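Side-chain contact in uncharacterized protein (Neisseria meningitidis, PDB 2PLI), which is the transporter-associated domain of a CorC-like protein that probably plays a role in magnesium and cobalt ion transport, and binds zinc in this crystal: residues L58-R61 with G62-V65. Residues are numbered along the deposited sequence; the frame is centred on the assembly and turned at random. Where two conformers were deposited one is given.
Sequences LPVR and GEKV. With ZN (zinc ion), chain F.
Val-60 and Glu-63 close a type II beta turn that leads from the loop after helix 47-55 into strand 64-67, outermost in the chain's antiparallel sheet. Two hydrogen bonds run in opposite senses between the two residues. Glu-63 N gives its hydrogen to Val-60 O at 3.1 Å; Glu-63 OE2 takes the one from Val-60 N at 2.9 Å, nearly straight at 165°. That N-H comes in on the anti side of the carboxylate, 32° out of its plane. Gly-62 takes the third position of the turn with a positive phi of 97°, the sign usual for glycine there in a type II turn.

Van der Waals contacts flank the acid. CG of Glu-63 lies anti to its own carbonyl carbon, and from there the extended chain reaches back beside Pro-59, placing Pro-59 CB 3.6 Å from Glu-63 CD. On Val-60, the CG2 methyl touches Glu-63 OE2 at 3.5 Å.

The same carboxylate binds zinc, with His-57 and a water completing the modelled site, so the backbone N-H of Val-60 is a second-shell donor, consistent with fixing the rotation of the carboxylate. Binding is lopsided: Glu-63 OE2 sits 2.0 Å from the zinc ion, whereas Glu-63 OE1 stays at a longer 2.7 Å.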
loop_
_atom_site.group_PDB
_atom_site.type_symbol
_atom_site.label_atom_id
_atom_site.label_comp_id
_atom_site.label_asym_id
_atom_site.label_seq_id
_atom_site.Cartn_x
_atom_site.Cartn_y
_atom_site.Cartn_z
ATOM N N LEU A 58 1.166 6.124 26.231
ATOM C CA LEU A 58 0.686 6.969 25.132
ATOM C C LEU A 58 1.477 8.271 25.150
ATOM O O LEU A 58 1.348 9.054 26.087
ATOM C CB LEU A 58 -0.803 7.255 25.326
ATOM C CG LEU A 58 -1.437 8.262 24.352
ATOM C CD1 LEU A 58 -1.288 7.762 22.938
ATOM C CD2 LEU A 58 -2.905 8.484 24.703
ATOM N N PRO A 59 2.307 8.505 24.129
ATOM C CA PRO A 59 3.147 9.674 24.137
ATOM C C PRO A 59 2.482 10.968 23.654
ATOM O O PRO A 59 1.422 10.966 22.997
ATOM C CB PRO A 59 4.268 9.280 23.178
ATOM C CG PRO A 59 3.575 8.490 22.182
ATOM C CD PRO A 59 2.551 7.664 22.952
ATOM N N VAL A 60 3.170 12.076 23.929
ATOM C CA VAL A 60 2.746 13.369 23.434
ATOM C C VAL A 60 3.605 13.790 22.253
ATOM O O VAL A 60 4.674 13.201 21.973
ATOM C CB VAL A 60 2.838 14.453 24.558
ATOM C CG1 VAL A 60 1.973 14.107 25.740
ATOM C CG2 VAL A 60 4.286 14.628 25.032
ATOM N N ARG A 61 3.133 14.790 21.512
ATOM C CA ARG A 61 3.889 15.331 20.382
ATOM C C ARG A 61 5.339 15.633 20.791
ATOM O O ARG A 61 5.600 16.236 21.868
ATOM C CB ARG A 61 3.205 16.598 19.891
ATOM C CG ARG A 61 3.705 17.119 18.572
ATOM C CD ARG A 61 2.713 18.106 17.963
ATOM N NE ARG A 61 2.434 19.257 18.830
ATOM C CZ ARG A 61 3.289 20.253 19.073
ATOM N NH1 ARG A 61 4.501 20.251 18.539
ATOM N NH2 ARG A 61 2.931 21.264 19.858
ATOM N N GLY A 62 6.279 15.267 19.940
ATOM C CA GLY A 62 7.670 15.549 20.175
ATOM C C GLY A 62 8.443 14.412 20.784
ATOM O O GLY A 62 9.682 14.410 20.717
ATOM N N GLU A 63 7.757 13.436 21.403
ATOM C CA GLU A 63 8.480 12.282 21.962
ATOM C C GLU A 63 9.055 11.430 20.846
ATOM O O GLU A 63 8.461 11.316 19.780
ATOM C CB GLU A 63 7.613 11.408 22.842
ATOM C CG GLU A 63 7.118 12.103 24.002
ATOM C CD GLU A 63 6.644 11.159 25.094
ATOM O OE1 GLU A 63 7.398 10.210 25.517
ATOM O OE2 GLU A 63 5.514 11.395 25.494
ATOM N N LYS A 64 10.239 10.895 21.080
ATOM C CA LYS A 64 10.900 10.091 20.079
ATOM C C LYS A 64 11.274 8.733 20.631
ATOM O O LYS A 64 11.533 8.573 21.853
ATOM C CB LYS A 64 12.107 10.789 19.498
ATOM C CG LYS A 64 13.311 10.890 20.345
ATOM C CD LYS A 64 14.515 11.422 19.479
ATOM C CE LYS A 64 15.859 11.045 20.070
ATOM N NZ LYS A 64 17.021 11.689 19.330
ATOM N N VAL A 65 11.323 7.774 19.714
ATOM C CA VAL A 65 11.794 6.442 20.018
ATOM C C VAL A 65 12.561 5.842 18.847
ATOM O O VAL A 65 12.156 5.966 17.690
ATOM C CB VAL A 65 10.638 5.531 20.564
ATOM C CG1 VAL A 65 9.636 5.304 19.508
ATOM C CG2 VAL A 65 11.185 4.254 21.161
HETATM ZN ZN ZN F . 5.535 10.641 27.394
HETATM O O HOH W 1 3.603 11.658 28.255
#